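Local coordinates for hypothetical protein Atu1540 (PDB 2HWJ), which is of unknown function but probably belongs with the ParB-like nucleases, in the clan that groups ParB with sulfiredoxin, at residues L9-I14 / H82-E87; H70-L75 / K126-L131; R137-A142 / D176-A181; F159-F164 / R192-L197. One frame throughout, in Å; residues are numbered along the deposited sequence.

Contact 1 (L9-I14 / H82-E87)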
loop_
_atom_site.group_PDB
_atom_site.type_symbol
_atom_site.label_atom_id
_atom_site.label_comp_id
_atom_site.label_asym_id
_atom_site.label_seq_id
_atom_site.Cartn_x
_atom_site.Cartn_y
_atom_site.Cartn_z
ATOM N N LEU A 9 -8.620 -8.974 21.989
ATOM C CA LEU A 9 -8.817 -7.823 22.843
ATOM C C LEU A 9 -7.914 -7.922 24.069
ATOM O O LEU A 9 -7.814 -8.999 24.681
ATOM C CB LEU A 9 -10.244 -7.824 23.321
ATOM C CG LEU A 9 -10.586 -6.657 24.237
ATOM C CD1 LEU A 9 -10.528 -5.365 23.435
ATOM C CD2 LEU A 9 -11.927 -6.814 24.872
ATOM N N SER A 10 -7.264 -6.816 24.428
ATOM C CA SER A 10 -6.722 -6.719 25.766
ATOM C C SER A 10 -6.915 -5.362 26.278
ATOM O O SER A 10 -7.756 -4.627 25.750
ATOM C CB SER A 10 -5.264 -7.134 25.911
ATOM O OG SER A 10 -4.548 -6.731 24.803
ATOM N N ARG A 11 -6.111 -5.020 27.282
ATOM C CA ARG A 11 -6.454 -4.041 28.291
ATOM C C ARG A 11 -5.210 -3.615 29.011
ATOM O O ARG A 11 -4.552 -4.420 29.587
ATOM C CB ARG A 11 -7.318 -4.729 29.304
ATOM C CG ARG A 11 -7.902 -3.813 30.398
ATOM C CD ARG A 11 -8.938 -2.950 29.800
ATOM N NE ARG A 11 -9.774 -2.293 30.785
ATOM C CZ ARG A 11 -10.030 -2.741 32.004
ATOM N NH1 ARG A 11 -9.500 -3.887 32.418
ATOM N NH2 ARG A 11 -10.811 -2.008 32.790
ATOM N N ILE A 12 -4.901 -2.336 29.014
ATOM C CA ILE A 12 -3.700 -1.849 29.630
ATOM C C ILE A 12 -3.961 -0.523 30.303
ATOM O O ILE A 12 -4.898 0.250 29.907
ATOM C CB ILE A 12 -2.603 -1.661 28.584
ATOM C CG1 ILE A 12 -1.193 -1.573 29.202
ATOM C CG2 ILE A 12 -2.856 -0.432 27.817
ATOM C CD1 ILE A 12 -0.130 -1.896 28.185
ATOM N N ALA A 13 -3.105 -0.262 31.291
ATOM C CA ALA A 13 -3.103 0.987 32.016
ATOM C C ALA A 13 -2.418 1.948 31.104
ATOM O O ALA A 13 -1.262 1.707 30.662
ATOM C CB ALA A 13 -2.303 0.873 33.252
ATOM N N ILE A 14 -3.097 3.053 30.847
ATOM C CA ILE A 14 -2.507 4.087 30.047
ATOM C C ILE A 14 -1.146 4.549 30.594
ATOM O O ILE A 14 -0.242 4.896 29.839
ATOM C CB ILE A 14 -3.447 5.299 29.899
ATOM C CG1 ILE A 14 -4.693 4.932 29.065
ATOM C CG2 ILE A 14 -2.669 6.472 29.253
ATOM C CD1 ILE A 14 -5.821 5.879 29.347
ATOM N N HIS A 82 -7.451 3.030 32.147
ATOM C CA HIS A 82 -7.217 1.962 31.243
ATOM C C HIS A 82 -7.755 2.214 29.803
ATOM O O HIS A 82 -8.674 3.005 29.589
ATOM C CB HIS A 82 -7.883 0.722 31.824
ATOM C CG HIS A 82 -7.244 0.183 33.080
ATOM N ND1 HIS A 82 -7.755 0.423 34.348
ATOM C CD2 HIS A 82 -6.163 -0.624 33.255
ATOM C CE1 HIS A 82 -7.023 -0.211 35.245
ATOM N NE2 HIS A 82 -6.054 -0.859 34.608
ATOM N N VAL A 83 -7.206 1.532 28.801
ATOM C CA VAL A 83 -7.794 1.606 27.487
ATOM C C VAL A 83 -7.748 0.190 26.839
ATOM O O VAL A 83 -6.791 -0.528 27.040
ATOM C CB VAL A 83 -7.088 2.663 26.626
ATOM C CG1 VAL A 83 -5.590 2.290 26.327
ATOM C CG2 VAL A 83 -7.798 2.828 25.279
ATOM N N LEU A 84 -8.759 -0.213 26.073
ATOM C CA LEU A 84 -8.704 -1.465 25.322
ATOM C C LEU A 84 -7.707 -1.344 24.219
ATOM O O LEU A 84 -7.496 -0.224 23.673
ATOM C CB LEU A 84 -10.019 -1.697 24.661
ATOM C CG LEU A 84 -11.192 -1.773 25.635
ATOM C CD1 LEU A 84 -12.440 -2.049 24.877
ATOM C CD2 LEU A 84 -10.913 -2.775 26.798
ATOM N N THR A 85 -7.074 -2.455 23.881
ATOM C CA THR A 85 -5.990 -2.458 22.929
ATOM C C THR A 85 -6.132 -3.765 22.132
ATOM O O THR A 85 -6.800 -4.710 22.571
ATOM C CB THR A 85 -4.649 -2.700 23.624
ATOM O OG1 THR A 85 -4.761 -3.891 24.433
ATOM C CG2 THR A 85 -4.197 -1.558 24.520
ATOM N N SER A 86 -5.452 -3.828 20.983
ATOM C CA SER A 86 -5.409 -5.002 20.191
ATOM C C SER A 86 -3.992 -5.060 19.694
ATOM O O SER A 86 -3.512 -4.113 19.053
ATOM C CB SER A 86 -6.312 -4.860 19.000
ATOM O OG SER A 86 -6.301 -6.088 18.305
ATOM N N GLU A 87 -3.313 -6.143 20.046
ATOM C CA GLU A 87 -1.986 -6.363 19.633
ATOM C C GLU A 87 -2.065 -6.724 18.159
ATOM O O GLU A 87 -2.722 -7.696 17.803
ATOM C CB GLU A 87 -1.387 -7.485 20.504
ATOM C CG GLU A 87 0.018 -7.945 20.145
ATOM C CD GLU A 87 0.579 -9.064 21.120
ATOM O OE1 GLU A 87 0.795 -10.256 20.668
ATOM O OE2 GLU A 87 0.841 -8.735 22.314
#
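S10 and T85 are the first well-bonded pair where strand 9-13 runs antiparallel to strand 82-87, the two short axes 4.5 Å apart and their directions at 134°, a marked twist. S10 N gives a nearly straight bond to T85 O (2.8 Å), and T85 N returns one to S10 O. I12 and V83 form the next hydrogen-bonded pair, with V83 N at 2.9 Å from I12 O and I12 N giving the longer bond back. R11 with L84 and A13 with H82 are the non-hydrogen-bonded pairs between and beyond them.

On the face of S10, I12, V83 and T85, the hydroxyls S10 OG and T85 OG1 are hydrogen-bonded at 2.9 Å. I12 CG2 lies 3.7 Å from T85 CG2, and just past the strand the I14 side chain crosses that of V83 at about a right angle, CG1 against CG1. On the other face, R11 starts with CG anti to its backbone N (chi1 -174°) and bends at chi2, which carries the guanidinium diagonally, toward the A13 end of its strand, over H82. It lies flat on the imidazole, group centres 4.6 Å apart and planes 26° apart, while R11 CD touches L84 CD2 at 3.6 Å. L9 CD1 reaches L84 CB on the same face.

Strand 9-13 is outermost in this chain's mixed sheet; strand 82-90 continues inward beside strand 52-57, where L84 and S86 share backbone bonds with V53. L9 pairs by backbone bonds with a second subunit, whose L48 packs on R11, and I14 leans on V72 and S76 of helix 69-77.

Contact 2 (H70-L75 / K126-L131)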
loop_
_atom_site.group_PDB
_atom_site.type_symbol
_atom_site.label_atom_id
_atom_site.label_comp_id
_atom_site.label_asym_id
_atom_site.label_seq_id
_atom_site.Cartn_x
_atom_site.Cartn_y
_atom_site.Cartn_z
ATOM N N HIS A 70 -3.262 11.342 20.277
ATOM C CA HIS A 70 -3.977 12.505 20.713
ATOM C C HIS A 70 -5.016 11.985 21.672
ATOM O O HIS A 70 -5.144 12.420 22.791
ATOM C CB HIS A 70 -4.577 13.198 19.487
ATOM C CG HIS A 70 -3.545 13.838 18.603
ATOM N ND1 HIS A 70 -3.073 15.124 18.808
ATOM C CD2 HIS A 70 -2.820 13.344 17.573
ATOM C CE1 HIS A 70 -2.134 15.406 17.922
ATOM N NE2 HIS A 70 -1.953 14.341 17.168
ATOM N N LEU A 71 -5.665 10.918 21.274
ATOM C CA LEU A 71 -6.800 10.399 21.991
ATOM C C LEU A 71 -6.295 9.851 23.261
ATOM O O LEU A 71 -6.880 10.122 24.323
ATOM C CB LEU A 71 -7.456 9.304 21.192
ATOM C CG LEU A 71 -8.538 8.698 22.068
ATOM C CD1 LEU A 71 -9.593 9.748 22.368
ATOM C CD2 LEU A 71 -9.151 7.429 21.505
ATOM N N VAL A 72 -5.190 9.124 23.206
ATOM C CA VAL A 72 -4.702 8.586 24.474
ATOM C C VAL A 72 -4.238 9.652 25.495
ATOM O O VAL A 72 -4.564 9.546 26.713
ATOM C CB VAL A 72 -3.679 7.433 24.305
ATOM C CG1 VAL A 72 -3.163 6.994 25.624
ATOM C CG2 VAL A 72 -4.328 6.215 23.601
ATOM N N LEU A 73 -3.553 10.706 25.048
ATOM C CA LEU A 73 -3.252 11.775 25.997
ATOM C C LEU A 73 -4.560 12.422 26.497
ATOM O O LEU A 73 -4.692 12.753 27.687
ATOM C CB LEU A 73 -2.323 12.771 25.374
ATOM C CG LEU A 73 -1.752 13.970 26.136
ATOM C CD1 LEU A 73 -0.994 13.535 27.397
ATOM C CD2 LEU A 73 -0.871 14.816 25.218
ATOM N N ALA A 74 -5.532 12.578 25.596
ATOM C CA ALA A 74 -6.776 13.217 26.011
ATOM C C ALA A 74 -7.330 12.409 27.192
ATOM O O ALA A 74 -7.724 12.983 28.245
ATOM C CB ALA A 74 -7.791 13.262 24.890
ATOM N N LEU A 75 -7.341 11.077 27.035
ATOM C CA LEU A 75 -8.036 10.228 28.011
ATOM C C LEU A 75 -7.207 10.254 29.295
ATOM O O LEU A 75 -7.727 10.338 30.411
ATOM C CB LEU A 75 -8.180 8.804 27.491
ATOM C CG LEU A 75 -9.379 8.162 26.785
ATOM C CD1 LEU A 75 -10.376 9.062 26.273
ATOM C CD2 LEU A 75 -8.917 7.267 25.661
ATOM N N LYS A 126 8.970 7.823 27.271
ATOM C CA LYS A 126 8.466 6.587 27.824
ATOM C C LYS A 126 7.063 6.645 28.340
ATOM O O LYS A 126 6.373 5.685 28.201
ATOM C CB LYS A 126 9.385 6.019 28.900
ATOM C CG LYS A 126 10.779 5.615 28.344
ATOM C CD LYS A 126 11.788 6.681 28.758
ATOM C CE LYS A 126 12.727 7.020 27.606
ATOM N NZ LYS A 126 13.665 5.889 27.188
ATOM N N ASN A 127 6.600 7.755 28.884
ATOM C CA ASN A 127 5.189 7.891 29.207
ATOM C C ASN A 127 4.489 8.900 28.302
ATOM O O ASN A 127 5.075 9.948 27.933
ATOM C CB ASN A 127 5.027 8.378 30.629
ATOM C CG ASN A 127 6.204 8.046 31.472
ATOM O OD1 ASN A 127 6.193 7.046 32.232
ATOM N ND2 ASN A 127 7.267 8.876 31.360
ATOM N N ILE A 128 3.235 8.583 27.979
ATOM C CA ILE A 128 2.283 9.472 27.349
ATOM C C ILE A 128 2.284 10.884 27.970
ATOM O O ILE A 128 2.410 11.859 27.256
ATOM C CB ILE A 128 0.879 8.859 27.507
ATOM C CG1 ILE A 128 0.781 7.499 26.786
ATOM C CG2 ILE A 128 -0.155 9.723 26.918
ATOM C CD1 ILE A 128 0.680 7.643 25.221
ATOM N N HIS A 129 2.150 11.001 29.290
ATOM C CA HIS A 129 2.134 12.334 29.901
ATOM C C HIS A 129 3.366 13.249 29.499
ATOM O O HIS A 129 3.319 14.434 29.712
ATOM C CB HIS A 129 1.810 12.251 31.415
ATOM C CG HIS A 129 2.931 11.695 32.296
ATOM N ND1 HIS A 129 4.239 12.176 32.282
ATOM C CD2 HIS A 129 2.912 10.758 33.292
ATOM C CE1 HIS A 129 4.973 11.549 33.199
ATOM N NE2 HIS A 129 4.189 10.688 33.829
ATOM N N ASP A 130 4.414 12.683 28.870
ATOM C CA ASP A 130 5.574 13.426 28.304
ATOM C C ASP A 130 5.500 13.847 26.820
ATOM O O ASP A 130 6.392 14.408 26.313
ATOM C CB ASP A 130 6.841 12.591 28.389
ATOM C CG ASP A 130 7.328 12.370 29.829
ATOM O OD1 ASP A 130 7.144 13.269 30.688
ATOM O OD2 ASP A 130 7.930 11.268 30.057
ATOM N N LEU A 131 4.462 13.555 26.085
ATOM C CA LEU A 131 4.363 14.147 24.776
ATOM C C LEU A 131 4.539 15.661 24.803
ATOM O O LEU A 131 4.072 16.302 25.698
ATOM C CB LEU A 131 3.043 13.751 24.189
ATOM C CG LEU A 131 3.175 12.238 23.955
ATOM C CD1 LEU A 131 1.887 11.602 23.464
ATOM C CD2 LEU A 131 4.299 11.983 22.916
#
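I128 straddles V72 and L73, giving one branch to each residue of the helix. Its CD1 meets V72 CG1 at 3.9 Å, the two side chains crossing at about a right angle, while CG2 lies 3.8 Å from L73 CA. With CG1 beside the backbone N (chi1 -63°) and CG2 anti to it, the isoleucine spreads its branches along the helix surface. L73 slides past in the opposite direction: its CD1 comes to 3.8 Å from I128 O and also touches H129 CA. The other methyl, L73 CD2, approaches L131 CB at 4.2 Å. No hydrogen bond crosses, and the side chains that meet are all apolar, though L73 CD1 also rests on the I128 carbonyl.

Helix 69-77 comes directly after strand 63-65 and before strand 82-90, a strand-helix-strand passage within the putative ParB-like nuclease region. The opposing segment lies in the long connection that follows helix 96-105, much later in the chain.

What shapes that loop is a short 3-10 turn over 128-130. D130 N bonds back to N127 O, and L131 N to I128 O at 2.9 Å, leaving I128 and L131 both directed at the helix. N127 ND2 reinforces the turn with a 2.8 Å bond to D130 OD2; the acceptor lies in the amide plane of N127, but the carboxylate is met from above its own plane. The H129 ring has N127 CB over its centre.

Farther out, L65 of strand 63-65 backs both V72 and I128, V29 of helix 26-37 packs on L73, and V24 touches L73 and L131.

Contact 3 (R137-A142 / D176-A181)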
loop_
_atom_site.group_PDB
_atom_site.type_symbol
_atom_site.label_atom_id
_atom_site.label_comp_id
_atom_site.label_asym_id
_atom_site.label_seq_id
_atom_site.Cartn_x
_atom_site.Cartn_y
_atom_site.Cartn_z
ATOM N N ARG A 137 1.257 20.642 14.361
ATOM C CA ARG A 137 0.482 19.460 14.232
ATOM C C ARG A 137 -1.026 19.790 14.386
ATOM O O ARG A 137 -1.869 19.192 13.658
ATOM C CB ARG A 137 0.955 18.430 15.202
ATOM C CG ARG A 137 0.151 17.191 15.179
ATOM C CD ARG A 137 0.225 16.545 13.860
ATOM N NE ARG A 137 -0.575 15.347 13.846
ATOM C CZ ARG A 137 -1.910 15.352 13.786
ATOM N NH1 ARG A 137 -2.566 16.507 13.752
ATOM N NH2 ARG A 137 -2.591 14.210 13.793
ATOM N N SER A 138 -1.387 20.734 15.282
ATOM C CA SER A 138 -2.812 21.046 15.504
ATOM C C SER A 138 -3.364 21.782 14.332
ATOM O O SER A 138 -4.516 21.586 13.914
ATOM C CB SER A 138 -3.003 21.947 16.670
ATOM O OG SER A 138 -2.650 21.319 17.857
ATOM N N LEU A 139 -2.545 22.686 13.823
ATOM C CA LEU A 139 -2.941 23.438 12.655
ATOM C C LEU A 139 -3.198 22.483 11.486
ATOM O O LEU A 139 -4.265 22.554 10.902
ATOM C CB LEU A 139 -1.878 24.464 12.274
ATOM C CG LEU A 139 -2.368 25.412 11.173
ATOM C CD1 LEU A 139 -3.540 26.305 11.624
ATOM C CD2 LEU A 139 -1.270 26.229 10.601
ATOM N N ALA A 140 -2.238 21.587 11.184
ATOM C CA ALA A 140 -2.408 20.617 10.147
ATOM C C ALA A 140 -3.683 19.754 10.395
ATOM O O ALA A 140 -4.434 19.472 9.474
ATOM C CB ALA A 140 -1.178 19.791 9.994
ATOM N N GLY A 141 -3.980 19.388 11.630
ATOM C CA GLY A 141 -5.244 18.619 11.903
ATOM C C GLY A 141 -6.439 19.452 11.485
ATOM O O GLY A 141 -7.335 18.975 10.761
ATOM N N ALA A 142 -6.434 20.728 11.865
ATOM C CA ALA A 142 -7.638 21.518 11.796
ATOM C C ALA A 142 -7.853 21.776 10.347
ATOM O O ALA A 142 -9.008 21.788 9.896
ATOM C CB ALA A 142 -7.460 22.775 12.504
ATOM N N ASP A 176 -1.314 33.966 18.261
ATOM C CA ASP A 176 -2.063 35.195 18.268
ATOM C C ASP A 176 -3.485 34.832 17.858
ATOM O O ASP A 176 -4.447 35.108 18.607
ATOM C CB ASP A 176 -1.523 36.188 17.229
ATOM C CG ASP A 176 -0.356 37.109 17.729
ATOM O OD1 ASP A 176 0.213 37.064 18.874
ATOM O OD2 ASP A 176 -0.002 37.917 16.848
ATOM N N SER A 177 -3.615 34.233 16.667
ATOM C CA SER A 177 -4.902 33.914 16.103
ATOM C C SER A 177 -4.866 32.641 15.298
ATOM O O SER A 177 -4.461 32.617 14.127
ATOM C CB SER A 177 -5.461 35.035 15.234
ATOM O OG SER A 177 -6.733 34.616 14.699
ATOM N N PHE A 178 -5.335 31.583 15.941
ATOM C CA PHE A 178 -5.431 30.306 15.328
ATOM C C PHE A 178 -6.195 30.343 14.002
ATOM O O PHE A 178 -5.754 29.756 12.990
ATOM C CB PHE A 178 -6.090 29.310 16.277
ATOM C CG PHE A 178 -5.889 27.911 15.840
ATOM C CD1 PHE A 178 -4.678 27.268 16.111
ATOM C CD2 PHE A 178 -6.835 27.266 15.050
ATOM C CE1 PHE A 178 -4.435 25.952 15.676
ATOM C CE2 PHE A 178 -6.597 25.981 14.584
ATOM C CZ PHE A 178 -5.368 25.310 14.914
ATOM N N ASP A 179 -7.348 31.028 14.002
ATOM C CA ASP A 179 -8.236 30.975 12.852
ATOM C C ASP A 179 -7.637 31.727 11.694
ATOM O O ASP A 179 -7.771 31.279 10.569
ATOM C CB ASP A 179 -9.649 31.404 13.209
ATOM C CG ASP A 179 -10.352 30.392 14.159
ATOM O OD1 ASP A 179 -10.577 29.170 13.799
ATOM O OD2 ASP A 179 -10.688 30.839 15.280
ATOM N N ASP A 180 -6.913 32.808 11.969
ATOM C CA ASP A 180 -6.141 33.456 10.929
ATOM C C ASP A 180 -4.962 32.599 10.479
ATOM O O ASP A 180 -4.543 32.682 9.331
ATOM C CB ASP A 180 -5.602 34.790 11.390
ATOM C CG ASP A 180 -6.676 35.738 11.731
ATOM O OD1 ASP A 180 -7.839 35.484 11.355
ATOM O OD2 ASP A 180 -6.370 36.738 12.385
ATOM N N ALA A 181 -4.387 31.795 11.370
ATOM C CA ALA A 181 -3.350 30.889 10.895
ATOM C C ALA A 181 -3.995 29.809 10.019
ATOM O O ALA A 181 -3.372 29.339 9.067
ATOM C CB ALA A 181 -2.584 30.267 12.033
#
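S138 brings its carbonyl oxygen to the rim of the F178 ring, S138 O lying 3.9 Å from F178 CZ and in the ring plane. Its own hydroxyl looks elsewhere, making a weak hydrogen bond to the backbone N of R27, an arginine that also forms a cation-pi contact with F178.

L139 carries most of the first helix's share. With CG anti to the backbone N (chi1 -171°), the side chain leans toward helix 178-189 and lays CD1 over one face of F178, 4.3 Å from the ring centroid and 26° off its normal, a CH-pi contact. The same methyl lies 4.1 Å from A181 CB, so one methyl touches both the phenylalanine and the alanine about a turn later. F178, likewise anti at chi1 (-165°), comes the other way, its CZ reaching 3.8 Å from L139 CA. L139 also touches L165 of helix 157-166.

The arrangement is helix against helix in the mainly helical C-terminal part of the chain, where 135-146 packs against the start of 178-189. That start is marked by a cap: helix 171-176 ends, S177 leaves helical geometry, and the same residue takes the N-cap of the next helix, its OG accepting from D180 N at 3.3 Å. F178 is the first residue after the cap; its ring end comes to helix 135-146, and A181, which also packs on L173 and L174 of helix 171-176, points its CB there.

A140, turned away, packs on W161 and A162 of helix 157-166. A142, a turn on from S138, again faces the phenylalanine: its CB sits at the ring edge, in plane, 3.9 Å from F178 CE2.

Contact 4 (F159-F164 / R192-L197)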
loop_
_atom_site.group_PDB
_atom_site.type_symbol
_atom_site.label_atom_id
_atom_site.label_comp_id
_atom_site.label_asym_id
_atom_site.label_seq_id
_atom_site.Cartn_x
_atom_site.Cartn_y
_atom_site.Cartn_z
ATOM N N PHE A 159 1.739 15.065 9.727
ATOM C CA PHE A 159 3.002 15.612 10.048
ATOM C C PHE A 159 3.725 16.215 8.830
ATOM O O PHE A 159 4.509 17.166 8.976
ATOM C CB PHE A 159 3.831 14.608 10.839
ATOM C CG PHE A 159 3.586 14.692 12.337
ATOM C CD1 PHE A 159 2.979 13.642 13.030
ATOM C CD2 PHE A 159 3.912 15.865 13.051
ATOM C CE1 PHE A 159 2.748 13.747 14.423
ATOM C CE2 PHE A 159 3.686 15.983 14.441
ATOM C CZ PHE A 159 3.121 14.913 15.123
ATOM N N GLY A 160 3.400 15.711 7.634
ATOM C CA GLY A 160 3.875 16.281 6.364
ATOM C C GLY A 160 3.327 17.658 6.096
ATOM O O GLY A 160 4.055 18.587 5.738
ATOM N N TRP A 161 2.040 17.805 6.342
ATOM C CA TRP A 161 1.376 19.105 6.259
ATOM C C TRP A 161 1.878 20.066 7.337
ATOM O O TRP A 161 2.122 21.257 7.050
ATOM C CB TRP A 161 -0.141 18.936 6.313
ATOM C CG TRP A 161 -0.647 18.470 4.967
ATOM C CD1 TRP A 161 -0.779 17.178 4.533
ATOM C CD2 TRP A 161 -0.968 19.295 3.855
ATOM N NE1 TRP A 161 -1.192 17.161 3.253
ATOM C CE2 TRP A 161 -1.316 18.441 2.799
ATOM C CE3 TRP A 161 -1.028 20.694 3.660
ATOM C CZ2 TRP A 161 -1.738 18.912 1.568
ATOM C CZ3 TRP A 161 -1.436 21.176 2.424
ATOM C CH2 TRP A 161 -1.798 20.274 1.390
ATOM N N ALA A 162 2.062 19.556 8.553
ATOM C CA ALA A 162 2.598 20.397 9.596
ATOM C C ALA A 162 4.011 20.897 9.250
ATOM O O ALA A 162 4.322 22.038 9.460
ATOM C CB ALA A 162 2.579 19.680 10.936
ATOM N N ASP A 163 4.864 20.054 8.693
ATOM C CA ASP A 163 6.145 20.556 8.325
ATOM C C ASP A 163 6.030 21.643 7.194
ATOM O O ASP A 163 6.650 22.697 7.244
ATOM C CB ASP A 163 7.097 19.396 8.020
ATOM C CG ASP A 163 8.309 19.847 7.165
ATOM O OD1 ASP A 163 9.006 20.835 7.579
ATOM O OD2 ASP A 163 8.582 19.260 6.071
ATOM N N PHE A 164 5.186 21.425 6.202
ATOM C CA PHE A 164 4.967 22.429 5.169
ATOM C C PHE A 164 4.557 23.764 5.829
ATOM O O PHE A 164 5.200 24.777 5.620
ATOM C CB PHE A 164 3.902 21.878 4.229
ATOM C CG PHE A 164 3.422 22.837 3.163
ATOM C CD1 PHE A 164 4.172 23.079 2.037
ATOM C CD2 PHE A 164 2.163 23.422 3.246
ATOM C CE1 PHE A 164 3.712 23.906 1.048
ATOM C CE2 PHE A 164 1.715 24.267 2.236
ATOM C CZ PHE A 164 2.495 24.499 1.162
ATOM N N ARG A 192 -0.645 25.812 -5.763
ATOM C CA ARG A 192 0.218 24.904 -6.446
ATOM C C ARG A 192 1.446 24.534 -5.604
ATOM O O ARG A 192 1.963 23.437 -5.780
ATOM C CB ARG A 192 0.531 25.405 -7.853
ATOM C CG ARG A 192 -0.310 24.592 -8.944
ATOM C CD ARG A 192 0.064 24.967 -10.376
ATOM N NE ARG A 192 0.125 26.427 -10.491
ATOM C CZ ARG A 192 0.339 27.097 -11.632
ATOM N NH1 ARG A 192 0.522 26.429 -12.775
ATOM N NH2 ARG A 192 0.352 28.438 -11.648
ATOM N N GLU A 193 1.859 25.376 -4.651
ATOM C CA GLU A 193 3.012 25.082 -3.818
ATOM C C GLU A 193 2.909 23.799 -2.935
ATOM O O GLU A 193 3.922 23.114 -2.656
ATOM C CB GLU A 193 3.309 26.274 -2.938
ATOM C CG GLU A 193 4.785 26.265 -2.413
ATOM C CD GLU A 193 5.380 27.674 -2.146
ATOM O OE1 GLU A 193 5.442 28.138 -0.949
ATOM O OE2 GLU A 193 5.779 28.314 -3.158
ATOM N N ALA A 194 1.691 23.480 -2.503
ATOM C CA ALA A 194 1.441 22.312 -1.727
ATOM C C ALA A 194 1.185 21.106 -2.616
ATOM O O ALA A 194 0.793 20.046 -2.102
ATOM C CB ALA A 194 0.254 22.556 -0.835
ATOM N N ARG A 195 1.390 21.217 -3.933
ATOM C CA ARG A 195 1.020 20.093 -4.816
ATOM C C ARG A 195 1.675 18.748 -4.528
ATOM O O ARG A 195 1.127 17.739 -4.866
ATOM C CB ARG A 195 1.146 20.441 -6.305
ATOM C CG ARG A 195 2.597 20.454 -6.843
ATOM C CD ARG A 195 2.758 21.170 -8.222
ATOM N NE ARG A 195 4.079 21.832 -8.294
ATOM C CZ ARG A 195 4.305 23.156 -8.327
ATOM N NH1 ARG A 195 3.319 24.040 -8.340
ATOM N NH2 ARG A 195 5.542 23.615 -8.376
ATOM N N HIS A 196 2.829 18.752 -3.892
ATOM C CA HIS A 196 3.672 17.574 -3.668
ATOM C C HIS A 196 3.275 16.865 -2.415
ATOM O O HIS A 196 3.880 15.870 -2.095
ATOM C CB HIS A 196 5.090 18.009 -3.423
ATOM C CG HIS A 196 5.171 19.026 -2.346
ATOM N ND1 HIS A 196 5.647 18.737 -1.084
ATOM C CD2 HIS A 196 4.685 20.292 -2.282
ATOM C CE1 HIS A 196 5.521 19.806 -0.313
ATOM N NE2 HIS A 196 4.926 20.755 -1.010
ATOM N N LEU A 197 2.299 17.385 -1.675
ATOM C CA LEU A 197 1.878 16.799 -0.407
ATOM C C LEU A 197 0.799 15.769 -0.569
ATOM O O LEU A 197 -0.009 15.872 -1.482
ATOM C CB LEU A 197 1.354 17.860 0.513
ATOM C CG LEU A 197 2.448 18.805 1.049
ATOM C CD1 LEU A 197 1.806 20.070 1.626
ATOM C CD2 LEU A 197 3.372 18.139 2.088
#
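W161 and L197 approach with their CA atoms 7.1 Å apart, and F164 and A194 with theirs at 7.7 Å, as segment 159-164 of helix 157-166 lies against a loop with a short 3-10 segment and a type I beta turn from A194 to L197.

L197 does most of the packing. Its CD1 rests over one face of W161, 3.4 Å from the centroid of the six-membered ring and 5° off the normal, and over one face of F164, 3.8 Å from that centroid. One methyl is therefore shared by two aromatic faces in CH-pi contacts. With L197 chi2 extended (164°), CD1 goes to the rings and CD2 to the carbonyl of G160, 3.7 Å from its O. A194 CB meets both rings too, at 3.6 Å from F164 CZ and 3.8 Å from W161 CH2. The rings of H196 and F164 meet obliquely.

The polar groups find partners outside the two segments: W161 NE1 donates to P198 O, E193 OE1 forms a salt bridge with R168, and the E193 carbonyl accepts from H93 of a third subunit. Nothing polar bonds across the two segments, so their hold on one another rests on dispersion and CH-pi contacts.

Overall arrangement
Contacts 1 and 2 belong to one sheet-and-helix half of the chain and touch directly: I14 CG2 of contact 1 lies 3.7 Å from V72 CG1 of contact 2. Contacts 3 and 4 make up the helical half, centres 15 Å apart, and join through A140 and A162, with A140 CB 3.6 Å from A162 N. Contact 1 is about 32 and 34 Å from contacts 3 and 4, centre to centre, on the opposite side of the chain's centre. Contact 2 lies nearest the chain's centre and touches contact 3 where H70 NE2 is 3.4 Å from R137 NH2. A second subunit reaches contact 1 and, at L71, contact 2; a third reaches contact 4.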